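Local coordinates for Ig domain protein, group 2 domain protein (PDB 6BG8) that adsorbs its bacterium onto ice and inhibits ice-crystal growth, this chain being the C-terminal ice-binding (DUF3494) domain of the longer adhesin, at residues 119-131 with 143-157. Sequence-based numbering, arbitrary orientation.
Sequences LGNLTLTRGVYKT and TLDGEGDPDSVFIFT. With SO4 (sulfate ion), chain C.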
ATOM      1  N   LEU A 119      -4.520   1.767  18.182  1.00  8.11           N
ATOM      2  CA  LEU A 119      -3.830   2.988  17.784  1.00  7.29           C
ATOM      3  C   LEU A 119      -4.724   4.224  17.813  1.00  8.27           C
ATOM      4  O   LEU A 119      -4.228   5.339  17.608  1.00  7.72           O
ATOM      5  CB  LEU A 119      -3.217   2.817  16.385  1.00  8.34           C
ATOM      6  CG  LEU A 119      -2.065   1.813  16.281  1.00  8.70           C
ATOM      7  CD1 LEU A 119      -1.659   1.562  14.833  1.00 12.11           C
ATOM      8  CD2 LEU A 119      -0.870   2.283  17.089  1.00  7.44           C
ATOM      9  N   GLY A 120      -6.018   4.067  18.087  1.00  8.04           N
ATOM     10  CA  GLY A 120      -6.894   5.223  18.165  1.00  7.89           C
ATOM     11  C   GLY A 120      -6.579   6.116  19.354  1.00  6.13           C
ATOM     12  O   GLY A 120      -6.131   5.662  20.407  1.00 11.29           O
ATOM     13  N   ASN A 121      -6.811   7.416  19.157  1.00  9.10           N
ATOM     14  CA  ASN A 121      -6.634   8.463  20.172  1.00  9.26           C
ATOM     15  C   ASN A 121      -5.183   8.609  20.616  1.00 15.05           C
ATOM     16  O   ASN A 121      -4.909   9.168  21.686  1.00 16.71           O
ATOM     17  CB  ASN A 121      -7.539   8.229  21.389  1.00 14.01           C
ATOM     18  CG  ASN A 121      -9.009   8.363  21.053  1.00 13.91           C
ATOM     19  OD1 ASN A 121      -9.405   9.203  20.238  1.00 20.23           O
ATOM     20  ND2 ASN A 121      -9.834   7.534  21.681  1.00 19.98           N
ATOM     21  N   LEU A 122      -4.240   8.126  19.811  1.00 11.09           N
ATOM     22  CA  LEU A 122      -2.822   8.284  20.085  1.00  7.39           C
ATOM     23  C   LEU A 122      -2.212   9.323  19.155  1.00  7.71           C
ATOM     24  O   LEU A 122      -2.685   9.535  18.036  1.00  7.64           O
ATOM     25  CB  LEU A 122      -2.067   6.965  19.915  1.00  7.33           C
ATOM     26  CG  LEU A 122      -2.491   5.799  20.800  1.00 10.05           C
ATOM     27  CD1 LEU A 122      -1.584   4.609  20.517  1.00  9.98           C
ATOM     28  CD2 LEU A 122      -2.417   6.215  22.262  1.00 13.32           C
ATOM     29  N   THR A 123      -1.156   9.973  19.642  1.00  9.47           N
ATOM     30  CA  THR A 123      -0.260  10.768  18.811  1.00  8.60           C
ATOM     31  C   THR A 123       1.121  10.138  18.922  1.00  8.08           C
ATOM     32  O   THR A 123       1.686  10.077  20.019  1.00 14.14           O
ATOM     33  CB  THR A 123      -0.235  12.239  19.244  1.00 11.14           C
ATOM     34  OG1 THR A 123      -1.548  12.805  19.103  1.00 12.94           O
ATOM     35  CG2 THR A 123       0.745  13.029  18.383  1.00  9.13           C
ATOM     36  N   LEU A 124       1.641   9.641  17.808  1.00  7.41           N
ATOM     37  CA  LEU A 124       2.931   8.956  17.780  1.00  8.14           C
ATOM     38  C   LEU A 124       3.944   9.749  16.970  1.00  9.21           C
ATOM     39  O   LEU A 124       3.603  10.355  15.948  1.00  8.60           O
ATOM     40  CB  LEU A 124       2.800   7.547  17.189  1.00  7.11           C
ATOM     41  CG  LEU A 124       1.972   6.559  18.012  1.00  8.61           C
ATOM     42  CD1 LEU A 124       1.895   5.190  17.313  1.00  9.63           C
ATOM     43  CD2 LEU A 124       2.531   6.437  19.425  1.00 15.96           C
ATOM     44  N   THR A 125       5.194   9.717  17.419  1.00 10.52           N
ATOM     45  CA  THR A 125       6.290  10.316  16.679  1.00  8.82           C
ATOM     46  C   THR A 125       6.958   9.258  15.797  1.00  6.80           C
ATOM     47  O   THR A 125       6.603   8.075  15.822  1.00  9.61           O
ATOM     48  CB  THR A 125       7.269  10.973  17.646  1.00 12.68           C
ATOM     49  OG1 THR A 125       7.487  10.106  18.760  1.00 14.76           O
ATOM     50  CG2 THR A 125       6.659  12.254  18.173  1.00 16.61           C
ATOM     51  N   ARG A 126       7.924   9.698  14.998  0.53  7.18           N
ATOM     52  CA  ARG A 126       8.559   8.780  14.065  0.53  8.27           C
ATOM     53  C   ARG A 126       9.272   7.660  14.814  0.53  7.66           C
ATOM     54  O   ARG A 126       9.613   7.774  15.997  0.53  7.50           O
ATOM     55  CB  ARG A 126       9.541   9.522  13.166  0.53  8.27           C
ATOM     56  CG  ARG A 126      10.828   9.888  13.845  0.53  8.73           C
ATOM     57  CD  ARG A 126      11.345  11.178  13.264  0.53 10.37           C
ATOM     58  NE  ARG A 126      12.739  11.419  13.594  0.53  9.05           N
ATOM     59  CZ  ARG A 126      13.540  12.203  12.884  0.53 12.08           C
ATOM     60  NH1 ARG A 126      13.080  12.813  11.796  0.53  6.92           N
ATOM     61  NH2 ARG A 126      14.803  12.363  13.259  0.53  9.41           N
ATOM     62  N   GLY A 127       9.488   6.565  14.113  1.00  5.28           N
ATOM     63  CA  GLY A 127      10.130   5.417  14.705  1.00  6.00           C
ATOM     64  C   GLY A 127       9.605   4.143  14.079  1.00  9.49           C
ATOM     65  O   GLY A 127       8.887   4.168  13.082  1.00  7.72           O
ATOM     66  N   VAL A 128       9.981   3.035  14.715  1.00  8.30           N
ATOM     67  CA  VAL A 128       9.626   1.675  14.319  1.00  5.57           C
ATOM     68  C   VAL A 128       8.807   1.071  15.444  1.00  6.85           C
ATOM     69  O   VAL A 128       9.306   0.930  16.569  1.00  9.65           O
ATOM     70  CB  VAL A 128      10.868   0.810  14.063  1.00  6.67           C
ATOM     71  CG1 VAL A 128      10.444  -0.631  13.721  1.00  7.56           C
ATOM     72  CG2 VAL A 128      11.729   1.417  12.972  1.00  5.35           C
ATOM     73  N   TYR A 129       7.571   0.687  15.138  1.00  7.16           N
ATOM     74  CA  TYR A 129       6.634   0.183  16.134  1.00  6.72           C
ATOM     75  C   TYR A 129       6.266  -1.247  15.784  1.00  7.03           C
ATOM     76  O   TYR A 129       5.672  -1.499  14.729  1.00  6.78           O
ATOM     77  CB  TYR A 129       5.387   1.077  16.192  1.00  6.28           C
ATOM     78  CG  TYR A 129       5.705   2.490  16.600  1.00  5.90           C
ATOM     79  CD1 TYR A 129       6.047   3.452  15.655  1.00  7.24           C
ATOM     80  CD2 TYR A 129       5.715   2.861  17.940  1.00 11.04           C
ATOM     81  CE1 TYR A 129       6.350   4.743  16.030  1.00  6.69           C
ATOM     82  CE2 TYR A 129       6.014   4.160  18.324  1.00  9.57           C
ATOM     83  CZ  TYR A 129       6.332   5.097  17.362  1.00  7.87           C
ATOM     84  OH  TYR A 129       6.646   6.388  17.732  1.00 11.79           O
ATOM     85  N   LYS A 130       6.619  -2.179  16.668  1.00  5.74           N
ATOM     86  CA  LYS A 130       6.493  -3.608  16.402  1.00  4.86           C
ATOM     87  C   LYS A 130       5.581  -4.263  17.429  1.00  8.49           C
ATOM     88  O   LYS A 130       5.620  -3.924  18.617  1.00  8.70           O
ATOM     89  CB  LYS A 130       7.864  -4.281  16.427  1.00  3.49           C
ATOM     90  CG  LYS A 130       7.851  -5.756  16.047  1.00  5.52           C
ATOM     91  CD  LYS A 130       9.265  -6.311  16.139  1.00  7.49           C
ATOM     92  CE  LYS A 130       9.295  -7.836  16.015  1.00 10.07           C
ATOM     93  NZ  LYS A 130       8.694  -8.314  14.733  1.00 12.64           N
ATOM     94  N   THR A 131       4.749  -5.189  16.954  1.00  7.01           N
ATOM     95  CA  THR A 131       3.993  -6.080  17.817  1.00  8.28           C
ATOM     96  C   THR A 131       3.779  -7.376  17.060  1.00 10.35           C
ATOM     97  O   THR A 131       3.708  -7.383  15.827  1.00  7.65           O
ATOM     98  CB  THR A 131       2.641  -5.499  18.251  1.00 10.17           C
ATOM     99  OG1 THR A 131       1.963  -6.434  19.112  1.00  6.51           O
ATOM    100  CG2 THR A 131       1.776  -5.215  17.045  1.00 10.03           C
ATOM    101  N   THR A 143      -2.856  10.149  15.179  1.00  8.69           N
ATOM    102  CA  THR A 143      -2.132  11.315  14.687  1.00  5.83           C
ATOM    103  C   THR A 143      -0.650  10.968  14.613  1.00  7.76           C
ATOM    104  O   THR A 143      -0.069  10.499  15.595  1.00  8.40           O
ATOM    105  CB  THR A 143      -2.367  12.531  15.588  1.00  6.97           C
ATOM    106  OG1 THR A 143      -3.773  12.833  15.613  1.00  9.00           O
ATOM    107  CG2 THR A 143      -1.594  13.744  15.056  1.00  9.71           C
ATOM    108  N   LEU A 144      -0.044  11.175  13.448  1.00  5.64           N
ATOM    109  CA  LEU A 144       1.378  10.908  13.263  1.00  7.73           C
ATOM    110  C   LEU A 144       2.103  12.243  13.174  1.00  6.84           C
ATOM    111  O   LEU A 144       1.796  13.067  12.304  1.00  5.66           O
ATOM    112  CB  LEU A 144       1.620  10.039  12.028  1.00  6.89           C
ATOM    113  CG  LEU A 144       0.998   8.637  12.147  1.00  6.48           C
ATOM    114  CD1 LEU A 144       1.157   7.813  10.854  1.00 11.92           C
ATOM    115  CD2 LEU A 144       1.509   7.865  13.359  1.00  8.22           C
ATOM    116  N   ASP A 145       3.052  12.454  14.092  1.00  6.37           N
ATOM    117  CA  ASP A 145       3.675  13.745  14.362  1.00  6.19           C
ATOM    118  C   ASP A 145       5.117  13.681  13.883  1.00  6.84           C
ATOM    119  O   ASP A 145       5.961  13.033  14.517  1.00  7.61           O
ATOM    120  CB  ASP A 145       3.591  14.058  15.860  1.00  4.67           C
ATOM    121  CG  ASP A 145       4.181  15.420  16.242  1.00  9.21           C
ATOM    122  OD1 ASP A 145       4.833  16.095  15.421  1.00  8.12           O
ATOM    123  OD2 ASP A 145       3.988  15.810  17.409  1.00  9.72           O
ATOM    124  N   GLY A 146       5.403  14.361  12.774  1.00  6.56           N
ATOM    125  CA  GLY A 146       6.757  14.388  12.256  1.00  7.48           C
ATOM    126  C   GLY A 146       7.725  15.294  12.981  1.00  7.44           C
ATOM    127  O   GLY A 146       8.887  15.373  12.578  1.00  8.62           O
ATOM    128  N   GLU A 147       7.266  15.999  14.020  1.00  6.26           N
ATOM    129  CA  GLU A 147       8.102  16.858  14.867  1.00  9.23           C
ATOM    130  C   GLU A 147       8.833  17.929  14.062  1.00 11.67           C
ATOM    131  O   GLU A 147       9.914  18.383  14.445  1.00 10.88           O
ATOM    132  CB  GLU A 147       9.093  16.026  15.694  1.00  8.38           C
ATOM    133  CG  GLU A 147       8.387  15.143  16.715  1.00  7.35           C
ATOM    134  CD  GLU A 147       9.329  14.229  17.461  1.00 12.66           C
ATOM    135  OE1 GLU A 147       9.584  14.487  18.657  1.00 15.13           O
ATOM    136  OE2 GLU A 147       9.811  13.252  16.851  1.00 10.12           O
ATOM    137  N   GLY A 148       8.249  18.336  12.939  1.00  6.67           N
ATOM    138  CA  GLY A 148       8.777  19.421  12.143  1.00  7.82           C
ATOM    139  C   GLY A 148       9.692  19.005  11.020  1.00  7.89           C
ATOM    140  O   GLY A 148      10.160  19.871  10.272  1.00  9.07           O
ATOM    141  N   ASP A 149       9.982  17.713  10.892  1.00 10.07           N
ATOM    142  CA  ASP A 149      10.903  17.213   9.880  1.00  8.73           C
ATOM    143  C   ASP A 149      10.108  16.480   8.812  1.00  8.31           C
ATOM    144  O   ASP A 149       9.557  15.404   9.093  1.00  8.62           O
ATOM    145  CB  ASP A 149      11.932  16.279  10.517  1.00  6.56           C
ATOM    146  CG  ASP A 149      12.999  15.822   9.545  1.00 13.50           C
ATOM    147  OD1 ASP A 149      12.904  16.126   8.340  1.00 11.19           O
ATOM    148  OD2 ASP A 149      13.947  15.159  10.004  1.00 15.15           O
ATOM    149  N   PRO A 150      10.013  17.011   7.591  1.00 12.28           N
ATOM    150  CA  PRO A 150       9.239  16.316   6.548  1.00 11.79           C
ATOM    151  C   PRO A 150       9.813  14.966   6.164  1.00 10.91           C
ATOM    152  O   PRO A 150       9.118  14.197   5.490  1.00 11.34           O
ATOM    153  CB  PRO A 150       9.272  17.296   5.366  1.00 12.83           C
ATOM    154  CG  PRO A 150       9.619  18.621   5.971  1.00 19.41           C
ATOM    155  CD  PRO A 150      10.529  18.306   7.122  1.00 13.98           C
ATOM    156  N   ASP A 151      11.043  14.650   6.573  1.00 12.70           N
ATOM    157  CA  ASP A 151      11.667  13.368   6.270  1.00 13.46           C
ATOM    158  C   ASP A 151      11.364  12.293   7.304  1.00  6.47           C
ATOM    159  O   ASP A 151      11.855  11.168   7.161  1.00 10.64           O
ATOM    160  CB  ASP A 151      13.181  13.540   6.144  1.00 12.11           C
ATOM    161  CG  ASP A 151      13.575  14.401   4.965  1.00 16.15           C
ATOM    162  OD1 ASP A 151      12.789  14.503   4.005  1.00 14.94           O
ATOM    163  OD2 ASP A 151      14.681  14.973   5.000  1.00 25.93           O
ATOM    164  N   SER A 152      10.574  12.604   8.335  1.00  9.02           N
ATOM    165  CA  SER A 152      10.335  11.642   9.406  1.00  7.02           C
ATOM    166  C   SER A 152       9.672  10.380   8.874  1.00  6.48           C
ATOM    167  O   SER A 152       8.660  10.446   8.162  1.00  6.76           O
ATOM    168  CB  SER A 152       9.464  12.257  10.494  1.00  8.42           C
ATOM    169  OG  SER A 152      10.196  13.212  11.235  1.00  7.42           O
ATOM    170  N   VAL A 153      10.226   9.230   9.256  1.00  7.42           N
ATOM    171  CA  VAL A 153       9.786   7.923   8.776  1.00  6.22           C
ATOM    172  C   VAL A 153       9.062   7.204   9.906  1.00  6.93           C
ATOM    173  O   VAL A 153       9.530   7.196  11.052  1.00  6.95           O
ATOM    174  CB  VAL A 153      10.971   7.084   8.264  1.00  6.57           C
ATOM    175  CG1 VAL A 153      10.551   5.619   8.085  1.00  6.98           C
ATOM    176  CG2 VAL A 153      11.480   7.645   6.951  1.00 10.36           C
ATOM    177  N   PHE A 154       7.918   6.606   9.584  1.00  7.07           N
ATOM    178  CA  PHE A 154       7.116   5.828  10.522  1.00  4.45           C
ATOM    179  C   PHE A 154       6.958   4.426   9.953  1.00  4.91           C
ATOM    180  O   PHE A 154       6.488   4.270   8.826  1.00  6.98           O
ATOM    181  CB  PHE A 154       5.726   6.447  10.723  1.00  6.51           C
ATOM    182  CG  PHE A 154       5.738   7.867  11.208  1.00  4.96           C
ATOM    183  CD1 PHE A 154       6.097   8.912  10.361  1.00  4.59           C
ATOM    184  CD2 PHE A 154       5.317   8.165  12.491  1.00  7.75           C
ATOM    185  CE1 PHE A 154       6.077  10.234  10.813  1.00  9.36           C
ATOM    186  CE2 PHE A 154       5.287   9.478  12.946  1.00  5.45           C
ATOM    187  CZ  PHE A 154       5.669  10.511  12.094  1.00  8.85           C
ATOM    188  N   ILE A 155       7.330   3.411  10.730  1.00  2.73           N
ATOM    189  CA  ILE A 155       7.175   2.022  10.317  1.00  5.49           C
ATOM    190  C   ILE A 155       6.376   1.306  11.386  1.00  7.53           C
ATOM    191  O   ILE A 155       6.747   1.322  12.567  1.00  9.17           O
ATOM    192  CB  ILE A 155       8.528   1.334  10.090  1.00  4.62           C
ATOM    193  CG1 ILE A 155       9.236   1.975   8.895  1.00  6.55           C
ATOM    194  CG2 ILE A 155       8.334  -0.167   9.868  1.00  8.27           C
ATOM    195  CD1 ILE A 155      10.693   1.568   8.740  1.00  6.06           C
ATOM    196  N   PHE A 156       5.275   0.697  10.972  1.00  6.53           N
ATOM    197  CA  PHE A 156       4.467  -0.171  11.817  1.00  6.35           C
ATOM    198  C   PHE A 156       4.587  -1.580  11.272  1.00  6.70           C
ATOM    199  O   PHE A 156       4.277  -1.822  10.102  1.00  5.93           O
ATOM    200  CB  PHE A 156       3.012   0.287  11.835  1.00  5.10           C
ATOM    201  CG  PHE A 156       2.842   1.656  12.401  1.00  7.96           C
ATOM    202  CD1 PHE A 156       2.958   2.780  11.593  1.00  7.02           C
ATOM    203  CD2 PHE A 156       2.617   1.827  13.756  1.00  7.19           C
ATOM    204  CE1 PHE A 156       2.828   4.052  12.138  1.00  7.02           C
ATOM    205  CE2 PHE A 156       2.491   3.084  14.296  1.00  6.39           C
ATOM    206  CZ  PHE A 156       2.598   4.196  13.487  1.00  7.10           C
ATOM    207  N   THR A 157       5.080  -2.494  12.101  1.00  9.10           N
ATOM    208  CA  THR A 157       5.376  -3.843  11.635  1.00  3.60           C
ATOM    209  C   THR A 157       4.717  -4.850  12.570  1.00  7.19           C
ATOM    210  O   THR A 157       5.023  -4.900  13.766  1.00  7.46           O
ATOM    211  CB  THR A 157       6.885  -4.051  11.499  1.00  6.11           C
ATOM    212  OG1 THR A 157       7.125  -5.392  11.076  1.00  8.90           O
ATOM    213  CG2 THR A 157       7.645  -3.728  12.795  1.00  3.74           C
TER
HETATM  214  S   SO4 C 301      14.259  10.193  16.594  0.52 18.99           S
HETATM  215  O1  SO4 C 301      15.191  10.513  15.520  0.52 18.49           O
HETATM  216  O2  SO4 C 301      14.738   9.080  17.404  0.52 16.78           O
HETATM  217  O3  SO4 C 301      14.001  11.423  17.327  0.52 23.97           O
HETATM  218  O4  SO4 C 301      12.970   9.737  16.132  0.52 19.39           O
HETATM  219  O   HOH W   1      -5.085  11.483  17.631  1.00 10.81           O
HETATM  220  O   HOH W   2       8.581  12.358  14.639  1.00 10.49           O
HETATM  221  O   HOH W   3       9.499  -6.570  12.549  1.00 10.77           O
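Thr123 with Thr143 and Val128 with Ile155 mark two parallel ladders in which 119-131 and 143-157 run as successive coils of the ice-binding beta-solenoid. Straight backbone bonds join them, such as Thr143 N to Leu122 O and Tyr129 N to Ile155 O (2.8 Å). At the corner between the ladders, water 2 links Arg126 N to Asp145 O and the Glu147 carboxylate. Gly127 suits this bend because a CB here would collide with the carbonyl O of Arg126.

Toward the inside, rings and leucines pack, flat groups suiting the spacing between coils. Backbone Arg126 CA makes a CH-pi contact over one face of Phe154, 3.8 Å from its centroid, with Leu144 CB on the opposite face. The Tyr129 and Phe156 rings are nearly parallel (17°) but slid past each other, while Leu124 CD1 meets the Phe156 edge at CE2 (3.7 Å). Tyr129 OH bonds Thr125 O.

Outside, Arg126 is long enough to carry its guanidinium to Ser152 OG (3.0 Å) and, in a salt bridge, Asp149 OD2 (3.1 Å), both through NH1. NH2 donates to O1 and NE to O4 of a sulfate also held by Met1 N.

Strand 171-174 continues the first ladder beyond 142-145; strands 112-114 and 182-186 flank the second, where Trp184 stacks on Phe156.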